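Local structure of Phosphoglucosamine/phosphogalactosamine mutase (Sulfolobus tokodaii, 2F7L) at residues I40-D45 with K55-G60; S153-G158 with A185-L190; R193-K198 with L348-L353; T305-V310 with G324-G329; S399-I404 with V409-K414. The protein interconverts glucosamine 6-phosphate and glucosamine 1-phosphate, and likewise the galactosamine phosphates, for UDP-GlcNAc and UDP-GalNAc synthesis, using magnesium. One frame throughout, in Å; residues are numbered along the deposited sequence.

Interaction 1: residues I40-D45 with K55-G60; sequences ILVGRD and KIVEGG
The side chain of V42 overlaps that of V57, methyl against methyl: V42 CG2 lies 4.1 Å from V57 CG1. The two branched groups slide past each other in opposite directions, with one methyl of each in contact. On V57 the methyl that does the touching is the one turned opposite the backbone N (chi1 164°), and this swings it from the helix toward the strand. V42 uses its other branch, the methyl beside its own backbone N. A second, looser approach comes from E58, whose extended chain carries the carboxylate toward the strand until OE1 stands 4.4 Å from V42 CB; this is a van der Waals neighbour, not a polar bond. The same oxygen lies close to the carboxylate of D70, a like-charged pair that would probably favour a proton on one of the two acids. V42 and E58 form the nearest backbone pair, with CA atoms 7.7 Å apart. The contact is a strand-to-helix join within the beta-alpha-beta unit of strand 39-44, helix 50-63 and strand 67-73 in domain I. Strand 39-44 lies inside the sheet: V42 also touches V68 on strand 67-73 and I94 on strand 90-94, while V57 reaches V92 on that strand and packs on V23 and S27 of helix 20-34.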
# COMPACT_ATOMS: atom_id res chain seq x y z
N ILE A 40 14.34 -18.84 0.57
CA ILE A 40 13.11 -18.07 0.78
C ILE A 40 12.91 -17.54 2.17
O ILE A 40 12.92 -18.29 3.14
CB ILE A 40 11.84 -18.89 0.41
CG1 ILE A 40 11.89 -19.36 -1.05
CG2 ILE A 40 10.60 -18.05 0.63
CD1 ILE A 40 11.98 -18.25 -2.05
N LEU A 41 12.69 -16.24 2.27
CA LEU A 41 12.49 -15.60 3.56
C LEU A 41 11.00 -15.57 3.93
O LEU A 41 10.17 -15.10 3.15
CB LEU A 41 13.05 -14.18 3.49
CG LEU A 41 13.48 -13.42 4.75
CD1 LEU A 41 12.90 -12.02 4.68
CD2 LEU A 41 13.00 -14.11 6.01
N VAL A 42 10.66 -16.06 5.12
CA VAL A 42 9.27 -16.07 5.58
C VAL A 42 9.08 -15.12 6.76
O VAL A 42 9.80 -15.22 7.74
CB VAL A 42 8.84 -17.48 6.03
CG1 VAL A 42 7.40 -17.45 6.50
CG2 VAL A 42 9.02 -18.48 4.89
N GLY A 43 8.12 -14.21 6.66
CA GLY A 43 7.88 -13.26 7.75
C GLY A 43 6.39 -13.06 7.97
O GLY A 43 5.60 -13.63 7.23
N ARG A 44 6.00 -12.26 8.97
CA ARG A 44 4.56 -12.06 9.24
C ARG A 44 4.19 -10.77 9.94
O ARG A 44 5.01 -10.13 10.60
CB ARG A 44 4.01 -13.21 10.10
CG ARG A 44 4.35 -13.10 11.57
CD ARG A 44 3.94 -14.36 12.28
NE ARG A 44 3.28 -14.08 13.55
CZ ARG A 44 3.91 -14.03 14.72
NH1 ARG A 44 5.22 -14.24 14.79
NH2 ARG A 44 3.21 -13.75 15.83
N ASP A 45 2.93 -10.36 9.80
CA ASP A 45 2.50 -9.17 10.48
C ASP A 45 1.93 -9.64 11.82
O ASP A 45 2.21 -10.75 12.28
CB ASP A 45 1.49 -8.39 9.65
CG ASP A 45 0.13 -9.06 9.59
OD1 ASP A 45 -0.07 -10.09 10.27
OD2 ASP A 45 -0.73 -8.54 8.86
N LYS A 55 4.16 -21.78 10.63
CA LYS A 55 4.60 -23.15 10.76
C LYS A 55 4.12 -23.98 9.54
O LYS A 55 4.85 -24.83 9.02
CB LYS A 55 4.06 -23.75 12.05
CG LYS A 55 4.47 -22.99 13.31
CD LYS A 55 5.84 -23.40 13.82
CE LYS A 55 6.71 -22.16 14.07
NZ LYS A 55 5.92 -21.01 14.67
N ILE A 56 2.90 -23.72 9.09
CA ILE A 56 2.37 -24.46 7.96
C ILE A 56 3.17 -24.16 6.69
O ILE A 56 3.53 -25.08 5.95
CB ILE A 56 0.85 -24.13 7.71
CG1 ILE A 56 0.00 -24.47 8.96
CG2 ILE A 56 0.34 -24.92 6.51
CD1 ILE A 56 -0.06 -25.96 9.32
N VAL A 57 3.44 -22.88 6.45
CA VAL A 57 4.19 -22.45 5.29
C VAL A 57 5.58 -23.10 5.27
O VAL A 57 6.00 -23.67 4.26
CB VAL A 57 4.32 -20.87 5.23
CG1 VAL A 57 5.43 -20.44 4.24
CG2 VAL A 57 2.97 -20.24 4.81
N GLU A 58 6.30 -22.99 6.40
CA GLU A 58 7.64 -23.56 6.53
C GLU A 58 7.62 -25.07 6.30
O GLU A 58 8.49 -25.62 5.59
CB GLU A 58 8.20 -23.24 7.91
CG GLU A 58 8.49 -21.77 8.04
CD GLU A 58 8.93 -21.32 9.42
OE1 GLU A 58 9.25 -20.11 9.51
OE2 GLU A 58 8.95 -22.12 10.39
N GLY A 59 6.63 -25.73 6.89
CA GLY A 59 6.49 -27.15 6.68
C GLY A 59 6.25 -27.40 5.20
O GLY A 59 6.85 -28.29 4.61
N GLY A 60 5.39 -26.58 4.59
CA GLY A 60 5.11 -26.73 3.17
C GLY A 60 6.30 -26.52 2.25
O GLY A 60 6.50 -27.29 1.29

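Interaction 2: residues S153-G158 with A185-L190; sequences STYVNG and ALSTPL
Y155 and S187 make the closest approach between these segments: Y155 CE2 is 3.8 Å from S187 OG, which sits at the edge of the ring and near its plane, while S187 CB stands 4.2 Å from the same carbon. The tyrosine ring is directed here because its CG lies opposite the backbone N (chi1 180°), sending the side chain off helix 151-160 toward the other segment. S187 occupies the N-cap position of helix 188-194, yet its hydroxyl makes no capping bond and faces the aromatic edge. This buried corner is the tighter part. One residue on, the packing relaxes: V156 CG2 meets L190 CB at 4.1 Å, the two side chains crossing at about a right angle, and the same methyl is 4.3 Å from S187 O. L190 is partly exposed, so this flank borders solvent, and beyond it S153 and N157 lie on the outer side of helix 151-160. The inner end differs again, for Y155 OH makes a weak hydrogen bond to D341, and the side chain comes about 7 Å from that of D245, probably a magnesium ligand, as in related mutases. Around the contact, Y155 rests on P77 and A78 of helix 76-86 and on A343 of helix 342-356, S187 touches P75, and T188 leans on A343 and F346, so elements of three domains converge on the pair of domain II helices.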
# COMPACT_ATOMS: atom_id res chain seq x y z
N SER A 153 16.44 -4.28 11.49
CA SER A 153 17.66 -3.48 11.52
C SER A 153 18.11 -3.08 10.12
O SER A 153 18.44 -1.91 9.92
CB SER A 153 18.82 -4.22 12.21
OG SER A 153 19.54 -5.06 11.32
N THR A 154 18.12 -4.02 9.17
CA THR A 154 18.54 -3.71 7.81
C THR A 154 17.61 -2.67 7.18
O THR A 154 18.05 -1.77 6.47
CB THR A 154 18.53 -4.97 6.90
OG1 THR A 154 19.36 -5.97 7.48
CG2 THR A 154 19.03 -4.66 5.52
N TYR A 155 16.32 -2.80 7.46
CA TYR A 155 15.29 -1.92 6.94
C TYR A 155 15.46 -0.49 7.41
O TYR A 155 15.54 0.43 6.60
CB TYR A 155 13.93 -2.47 7.36
CG TYR A 155 12.70 -1.71 6.92
CD1 TYR A 155 12.36 -1.60 5.58
CD2 TYR A 155 11.83 -1.17 7.87
CE1 TYR A 155 11.18 -0.97 5.18
CE2 TYR A 155 10.65 -0.54 7.51
CZ TYR A 155 10.32 -0.45 6.16
OH TYR A 155 9.11 0.14 5.80
N VAL A 156 15.51 -0.31 8.73
CA VAL A 156 15.66 1.03 9.28
C VAL A 156 16.85 1.78 8.71
O VAL A 156 16.70 2.91 8.23
CB VAL A 156 15.79 0.99 10.79
CG1 VAL A 156 16.14 2.38 11.31
CG2 VAL A 156 14.48 0.49 11.40
N ASN A 157 18.01 1.15 8.76
CA ASN A 157 19.23 1.76 8.24
C ASN A 157 19.06 2.11 6.78
O ASN A 157 19.49 3.18 6.33
CB ASN A 157 20.39 0.79 8.38
CG ASN A 157 20.58 0.32 9.81
OD1 ASN A 157 20.98 -0.83 10.05
ND2 ASN A 157 20.31 1.21 10.79
N GLY A 158 18.45 1.20 6.04
CA GLY A 158 18.23 1.45 4.63
C GLY A 158 17.42 2.73 4.48
O GLY A 158 17.75 3.57 3.66
N ALA A 185 4.79 -0.84 14.60
CA ALA A 185 5.36 -0.32 15.84
C ALA A 185 6.80 -0.81 16.06
O ALA A 185 7.51 -0.28 16.90
CB ALA A 185 4.48 -0.73 17.03
N LEU A 186 7.23 -1.81 15.30
CA LEU A 186 8.58 -2.35 15.46
C LEU A 186 9.59 -1.58 14.64
O LEU A 186 10.79 -1.84 14.74
CB LEU A 186 8.65 -3.82 15.00
CG LEU A 186 7.64 -4.79 15.59
CD1 LEU A 186 7.77 -6.16 14.94
CD2 LEU A 186 7.84 -4.85 17.08
N SER A 187 9.13 -0.64 13.83
CA SER A 187 10.08 0.09 13.01
C SER A 187 9.89 1.60 12.83
O SER A 187 10.86 2.36 12.88
CB SER A 187 10.19 -0.60 11.65
OG SER A 187 8.97 -0.59 10.97
N THR A 188 8.66 2.06 12.60
CA THR A 188 8.48 3.49 12.41
C THR A 188 9.03 4.28 13.61
O THR A 188 9.71 5.28 13.44
CB THR A 188 6.97 3.84 12.12
OG1 THR A 188 6.60 3.22 10.89
CG2 THR A 188 6.75 5.36 11.96
N PRO A 189 8.76 3.81 14.84
CA PRO A 189 9.28 4.52 16.00
C PRO A 189 10.81 4.52 16.04
O PRO A 189 11.44 5.45 16.55
CB PRO A 189 8.67 3.75 17.18
CG PRO A 189 7.43 3.24 16.62
CD PRO A 189 7.85 2.75 15.27
N LEU A 190 11.40 3.48 15.49
CA LEU A 190 12.84 3.38 15.48
C LEU A 190 13.38 4.43 14.53
O LEU A 190 14.35 5.12 14.84
CB LEU A 190 13.27 1.97 15.06
CG LEU A 190 13.86 0.99 16.09
CD1 LEU A 190 13.30 1.19 17.47
CD2 LEU A 190 13.58 -0.39 15.61

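Interaction 3: residues R193-K198 with L348-L353; sequences RALGCK and LMLELL
L350 reaches across from helix 342-356 of domain III to L195 and C197, where helix 188-194 of domain II turns toward strand 198-201; the contact thus belongs to the interface between two alpha/beta domains. Both direct contacts are apolar and both are made by L350 CD1, one with a leucine methyl and one with a sulfur. L195 CD1 lies 4.1 Å from L350 CD1, the two leucine side chains meeting at a slant. L195 is the first residue to leave the helix, and G196 follows with positive phi (44°), a turn after which C197 also directs its side chain at the facing helix. Polar bonding lies to the side, since E351 is held by K273 in a salt bridge, by W269 in a hydrogen bond and by the backbone N of D164, the last tying domain III to domain II as well. I168 of helix 165-171 touches both L195 and L350. L350 keeps CG beside its backbone N (chi1 -71°), which directs the isobutyl end at the facing segment, where CD1 is the branch that touches. Of its two partners the nearer is the sulfur, with C197 SG 3.7 Å from L350 CD1.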
# COMPACT_ATOMS: atom_id res chain seq x y z
N ARG A 193 13.21 7.76 16.27
CA ARG A 193 14.28 7.88 17.25
C ARG A 193 15.60 8.30 16.62
O ARG A 193 16.38 9.05 17.23
CB ARG A 193 14.46 6.55 17.97
CG ARG A 193 14.93 6.70 19.38
CD ARG A 193 14.89 5.36 20.07
NE ARG A 193 15.66 4.39 19.30
CZ ARG A 193 16.00 3.18 19.73
NH1 ARG A 193 15.64 2.76 20.94
NH2 ARG A 193 16.71 2.38 18.95
N ALA A 194 15.86 7.83 15.41
CA ALA A 194 17.11 8.19 14.75
C ALA A 194 17.06 9.65 14.33
O ALA A 194 18.08 10.32 14.35
CB ALA A 194 17.37 7.31 13.54
N LEU A 195 15.88 10.12 13.94
CA LEU A 195 15.74 11.52 13.53
C LEU A 195 15.47 12.38 14.77
O LEU A 195 14.96 13.49 14.68
CB LEU A 195 14.62 11.63 12.49
CG LEU A 195 14.80 10.54 11.43
CD1 LEU A 195 13.79 10.68 10.31
CD2 LEU A 195 16.21 10.62 10.86
N GLY A 196 15.83 11.86 15.93
CA GLY A 196 15.63 12.57 17.17
C GLY A 196 14.30 13.28 17.42
O GLY A 196 14.29 14.51 17.58
N CYS A 197 13.19 12.56 17.47
CA CYS A 197 11.91 13.20 17.73
C CYS A 197 11.43 12.84 19.13
O CYS A 197 11.96 11.92 19.74
CB CYS A 197 10.83 12.71 16.75
SG CYS A 197 11.30 12.48 15.02
N LYS A 198 10.44 13.57 19.63
CA LYS A 198 9.85 13.20 20.91
C LYS A 198 8.78 12.29 20.32
O LYS A 198 8.01 12.71 19.44
CB LYS A 198 9.21 14.41 21.59
CG LYS A 198 8.98 14.24 23.07
CD LYS A 198 8.25 15.44 23.63
CE LYS A 198 8.32 15.47 25.15
NZ LYS A 198 7.90 14.17 25.72
N LEU A 348 10.70 10.64 4.80
CA LEU A 348 10.76 11.62 3.74
C LEU A 348 9.93 12.82 4.14
O LEU A 348 10.28 13.95 3.81
CB LEU A 348 10.23 11.03 2.44
CG LEU A 348 11.15 10.04 1.74
CD1 LEU A 348 10.43 9.39 0.57
CD2 LEU A 348 12.40 10.76 1.26
N MET A 349 8.84 12.58 4.85
CA MET A 349 7.97 13.68 5.24
C MET A 349 8.69 14.59 6.21
O MET A 349 8.67 15.81 6.05
CB MET A 349 6.68 13.15 5.87
CG MET A 349 5.62 14.23 6.11
SD MET A 349 5.01 14.98 4.58
CE MET A 349 3.49 14.05 4.32
N LEU A 350 9.31 14.00 7.23
CA LEU A 350 10.06 14.79 8.21
C LEU A 350 11.21 15.55 7.53
O LEU A 350 11.68 16.54 8.07
CB LEU A 350 10.62 13.88 9.32
CG LEU A 350 9.63 13.28 10.32
CD1 LEU A 350 10.39 12.62 11.44
CD2 LEU A 350 8.72 14.35 10.89
N GLU A 351 11.66 15.08 6.37
CA GLU A 351 12.72 15.78 5.69
C GLU A 351 12.08 17.00 5.03
O GLU A 351 12.37 18.13 5.40
CB GLU A 351 13.41 14.91 4.63
CG GLU A 351 14.94 15.05 4.66
CD GLU A 351 15.65 14.54 3.40
OE1 GLU A 351 16.90 14.41 3.43
OE2 GLU A 351 14.98 14.28 2.37
N LEU A 352 11.18 16.75 4.09
CA LEU A 352 10.43 17.79 3.38
C LEU A 352 9.94 18.88 4.35
O LEU A 352 10.08 20.07 4.10
CB LEU A 352 9.25 17.13 2.66
CG LEU A 352 8.32 17.86 1.69
CD1 LEU A 352 6.96 18.10 2.35
CD2 LEU A 352 8.98 19.15 1.22
N LEU A 353 9.39 18.45 5.47
CA LEU A 353 8.90 19.35 6.49
C LEU A 353 10.04 20.13 7.15
O LEU A 353 9.89 21.30 7.48
CB LEU A 353 8.16 18.53 7.56
CG LEU A 353 6.95 19.17 8.25
CD1 LEU A 353 7.44 20.33 9.09
CD2 LEU A 353 5.93 19.64 7.21

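Interaction 4: residues T305-V310 with G324-G329; sequences TKVGSV and GFEENG
The start of helix 309-318, at G308 and S309, is met by the carboxylate of E326, first residue of a type I turn (E326-G329). The two oxygens divide the work. E326 OE1 accepts a weak hydrogen bond from G308 N, at 3.5 Å and 154°, and lies 4.3 Å from V307 CG1. E326 OE2 accepts the hydroxyl of S309, although the modelled OG-to-OE2 length is too short to be trusted. N328 ND2 donates a hydrogen bond to E326 OE2, 3.1 Å away at 157°; this donor stands above the carboxylate plane, with OE2 close to the plane of the amide. A bend at chi2 (-140°) turns the carboxylate toward G308 and S309. Strand 301-305, helix 309-318 and strand 323-326 form a beta-alpha-beta crossover of domain III that passes over strand 280-284, and E326-G329 probably corresponds to the sugar-binding loop of domain III in related mutases. With alanine at E326, the N328 amide would probably lose its acceptor and be freer to turn, and G308 N would lose its weak one. G308, the N-cap residue, has backbone angles that call for glycine. The site lies near the catalytic centre, the S309 side chain being about 8 Å from that of S97, the probable phosphoserine position, and a sulfate sits about 5 Å from the side chain of V307.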
# COMPACT_ATOMS: atom_id res chain seq x y z
N THR A 305 -2.68 5.35 -14.00
CA THR A 305 -2.69 3.91 -14.22
C THR A 305 -3.83 3.19 -13.48
O THR A 305 -4.62 3.82 -12.80
CB THR A 305 -1.31 3.30 -13.82
OG1 THR A 305 -1.27 1.91 -14.16
CG2 THR A 305 -1.04 3.47 -12.34
N LYS A 306 -3.92 1.88 -13.66
CA LYS A 306 -4.95 1.07 -13.01
C LYS A 306 -4.80 1.17 -11.50
O LYS A 306 -3.77 1.63 -10.98
CB LYS A 306 -4.82 -0.41 -13.41
CG LYS A 306 -4.89 -0.66 -14.90
CD LYS A 306 -4.56 -2.11 -15.32
CE LYS A 306 -4.37 -2.26 -16.90
NZ LYS A 306 -3.04 -1.75 -17.48
N VAL A 307 -5.84 0.73 -10.81
CA VAL A 307 -5.85 0.69 -9.36
C VAL A 307 -5.09 -0.58 -8.97
O VAL A 307 -5.34 -1.66 -9.53
CB VAL A 307 -7.30 0.58 -8.82
CG1 VAL A 307 -7.29 0.21 -7.35
CG2 VAL A 307 -8.04 1.89 -9.07
N GLY A 308 -4.16 -0.46 -8.02
CA GLY A 308 -3.38 -1.61 -7.57
C GLY A 308 -1.92 -1.26 -7.29
O GLY A 308 -1.20 -0.78 -8.18
N SER A 309 -1.48 -1.52 -6.06
CA SER A 309 -0.12 -1.24 -5.62
C SER A 309 0.99 -2.08 -6.24
O SER A 309 2.05 -1.55 -6.61
CB SER A 309 -0.03 -1.35 -4.09
OG SER A 309 -0.77 -0.31 -3.48
N VAL A 310 0.78 -3.39 -6.33
CA VAL A 310 1.78 -4.27 -6.92
C VAL A 310 2.07 -3.77 -8.34
O VAL A 310 3.23 -3.54 -8.70
CB VAL A 310 1.27 -5.74 -7.00
CG1 VAL A 310 2.38 -6.65 -7.51
CG2 VAL A 310 0.75 -6.21 -5.65
N GLY A 324 6.00 6.77 -7.02
CA GLY A 324 4.66 6.31 -7.30
C GLY A 324 3.89 6.39 -6.01
O GLY A 324 4.50 6.50 -4.95
N PHE A 325 2.57 6.38 -6.07
CA PHE A 325 1.77 6.39 -4.86
C PHE A 325 0.29 6.12 -5.13
O PHE A 325 -0.16 6.17 -6.29
CB PHE A 325 1.93 7.71 -4.08
CG PHE A 325 1.32 8.91 -4.75
CD1 PHE A 325 2.03 9.64 -5.70
CD2 PHE A 325 0.02 9.31 -4.43
CE1 PHE A 325 1.47 10.77 -6.31
CE2 PHE A 325 -0.55 10.43 -5.03
CZ PHE A 325 0.18 11.16 -5.97
N GLU A 326 -0.44 5.79 -4.07
CA GLU A 326 -1.87 5.53 -4.16
C GLU A 326 -2.57 6.51 -3.24
O GLU A 326 -1.96 7.00 -2.30
CB GLU A 326 -2.22 4.11 -3.71
CG GLU A 326 -1.82 3.01 -4.67
CD GLU A 326 -2.88 1.92 -4.79
OE1 GLU A 326 -3.80 2.05 -5.63
OE2 GLU A 326 -2.81 0.93 -4.01
N GLU A 327 -3.84 6.77 -3.49
CA GLU A 327 -4.59 7.70 -2.66
C GLU A 327 -4.83 7.16 -1.26
O GLU A 327 -5.20 7.90 -0.34
CB GLU A 327 -5.91 8.05 -3.35
CG GLU A 327 -6.67 6.88 -3.95
CD GLU A 327 -7.37 6.03 -2.91
OE1 GLU A 327 -8.01 6.61 -2.01
OE2 GLU A 327 -7.29 4.77 -2.99
N ASN A 328 -4.59 5.87 -1.10
CA ASN A 328 -4.79 5.19 0.18
C ASN A 328 -3.58 5.20 1.13
O ASN A 328 -3.59 4.51 2.14
CB ASN A 328 -5.21 3.73 -0.07
CG ASN A 328 -4.13 2.91 -0.83
OD1 ASN A 328 -2.93 2.96 -0.52
ND2 ASN A 328 -4.57 2.14 -1.81
N GLY A 329 -2.55 5.98 0.82
CA GLY A 329 -1.36 5.99 1.65
C GLY A 329 -0.43 5.12 0.83
O GLY A 329 -0.79 4.74 -0.28

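Interaction 5: residues S399-I404 with V409-K414; sequences SSVKAI and VKIIGK
K410 O is met twice from the neighbouring strand: I404 N donates a hydrogen bond to it at 2.9 Å (159°) in the carbonyl plane, and A403 CA makes a CA-H...O contact at 3.5 Å. The return bond runs from K410 N to I404 O, and K402 pairs with I412 in the same reciprocal way, so K402-I412 and I404-K410 are the hydrogen-bonded pairs of an antiparallel hairpin and A403-I411, between them, the non-hydrogen-bonded one. On the face of these four residues, K402 and I412 lie side by side, as do I404 and K410, while I404 CD1 crosses I412 CD1 at a slant, 3.9 Å away. The other face carries A403 and I411, with L393 and Y396 of helix 385-396 against it. Just before the strand, V401 (chi1 -47°) has CG1 beside its backbone N, 3.7 Å from G413 CA, and CG2 between N and the carbonyl carbon, 3.8 Å from I411 CG2. Shortening V401 to alanine is likely to uncover I411 CG2 and G413 CA. The lysine ends reach domain III: K402 NZ forms a salt bridge with E292, while K410 NZ hydrogen-bonds to the carbonyl oxygens of V285 and S287, and K410 makes a cation-pi contact with W304. Backbone bonds thus set the strand pairing of the C-terminal domain, while its lysines tie it to domain III.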
# COMPACT_ATOMS: atom_id res chain seq x y z
N SER A 399 -13.69 18.06 -25.86
CA SER A 399 -12.33 18.61 -26.03
C SER A 399 -11.94 19.54 -24.86
O SER A 399 -10.79 19.95 -24.73
CB SER A 399 -12.18 19.31 -27.39
OG SER A 399 -12.58 18.46 -28.45
N SER A 400 -12.92 19.85 -24.01
CA SER A 400 -12.70 20.70 -22.84
C SER A 400 -11.89 19.89 -21.81
O SER A 400 -10.80 20.29 -21.39
CB SER A 400 -14.04 21.09 -22.20
OG SER A 400 -14.92 21.65 -23.16
N VAL A 401 -12.45 18.74 -21.43
CA VAL A 401 -11.84 17.85 -20.46
C VAL A 401 -11.00 16.75 -21.14
O VAL A 401 -10.72 16.82 -22.34
CB VAL A 401 -12.93 17.18 -19.59
CG1 VAL A 401 -13.92 18.24 -19.13
CG2 VAL A 401 -13.66 16.10 -20.38
N LYS A 402 -10.58 15.76 -20.35
CA LYS A 402 -9.80 14.63 -20.87
C LYS A 402 -10.22 13.33 -20.19
O LYS A 402 -10.47 13.28 -18.98
CB LYS A 402 -8.31 14.88 -20.71
CG LYS A 402 -7.72 14.61 -19.36
CD LYS A 402 -6.25 14.94 -19.46
CE LYS A 402 -5.43 14.41 -18.31
NZ LYS A 402 -4.00 14.77 -18.54
N ALA A 403 -10.30 12.27 -20.97
CA ALA A 403 -10.73 11.00 -20.43
C ALA A 403 -9.65 9.94 -20.32
O ALA A 403 -8.74 9.85 -21.16
CB ALA A 403 -11.89 10.47 -21.25
N ILE A 404 -9.77 9.13 -19.27
CA ILE A 404 -8.84 8.04 -19.01
C ILE A 404 -9.63 6.79 -18.73
O ILE A 404 -10.29 6.67 -17.71
CB ILE A 404 -7.93 8.37 -17.82
CG1 ILE A 404 -7.26 9.72 -18.09
CG2 ILE A 404 -6.90 7.28 -17.64
CD1 ILE A 404 -6.39 10.23 -16.97
N VAL A 409 -13.69 4.64 -15.77
CA VAL A 409 -13.69 5.87 -16.54
C VAL A 409 -13.44 7.06 -15.66
O VAL A 409 -14.23 7.38 -14.79
CB VAL A 409 -15.02 6.07 -17.28
CG1 VAL A 409 -15.16 7.53 -17.75
CG2 VAL A 409 -15.09 5.12 -18.49
N LYS A 410 -12.32 7.71 -15.89
CA LYS A 410 -11.95 8.88 -15.12
C LYS A 410 -12.03 10.07 -16.04
O LYS A 410 -11.52 10.04 -17.16
CB LYS A 410 -10.52 8.80 -14.60
CG LYS A 410 -10.17 9.95 -13.67
CD LYS A 410 -8.68 10.15 -13.58
CE LYS A 410 -8.33 11.24 -12.58
NZ LYS A 410 -8.62 10.85 -11.17
N ILE A 411 -12.69 11.12 -15.57
CA ILE A 411 -12.79 12.31 -16.35
C ILE A 411 -12.22 13.47 -15.59
O ILE A 411 -12.55 13.69 -14.43
CB ILE A 411 -14.22 12.59 -16.77
CG1 ILE A 411 -14.58 11.60 -17.87
CG2 ILE A 411 -14.38 14.04 -17.22
CD1 ILE A 411 -15.56 12.10 -18.82
N ILE A 412 -11.35 14.21 -16.25
CA ILE A 412 -10.73 15.35 -15.62
C ILE A 412 -11.05 16.64 -16.35
O ILE A 412 -10.83 16.77 -17.56
CB ILE A 412 -9.22 15.20 -15.57
CG1 ILE A 412 -8.86 13.86 -14.91
CG2 ILE A 412 -8.62 16.38 -14.82
CD1 ILE A 412 -7.44 13.45 -15.13
N GLY A 413 -11.59 17.59 -15.58
CA GLY A 413 -11.96 18.89 -16.10
C GLY A 413 -11.41 19.97 -15.19
O GLY A 413 -10.84 19.67 -14.14
N LYS A 414 -11.58 21.23 -15.58
CA LYS A 414 -11.08 22.33 -14.78
C LYS A 414 -11.70 22.32 -13.38
O LYS A 414 -12.92 22.47 -13.22
CB LYS A 414 -11.41 23.65 -15.48
CG LYS A 414 -10.54 24.79 -15.06
CD LYS A 414 -9.23 24.81 -15.85
CE LYS A 414 -8.39 26.04 -15.50
NZ LYS A 414 -7.27 26.23 -16.46

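How the interactions relate
The five contacts follow the chain through the four domains of a phosphohexose mutase: interaction 1 in domain I, interaction 2 in domain II, interaction 3 between domains II and III, interaction 4 in domain III and interaction 5 in the C-terminal domain. Interactions 2 and 3 share helix 188-194 and have centres about 13 Å apart, and interaction 4 is nested within the loop that interaction 3 closes. Interactions 1 and 5 lie on opposite sides of the chain's centre, about 46 Å between centres. Interaction 4, about 7 Å from that centre, approaches the probable catalytic site, as does Y155 of interaction 2; interactions 1 and 5, each within one domain, and interaction 3, at a domain boundary, lie away from it.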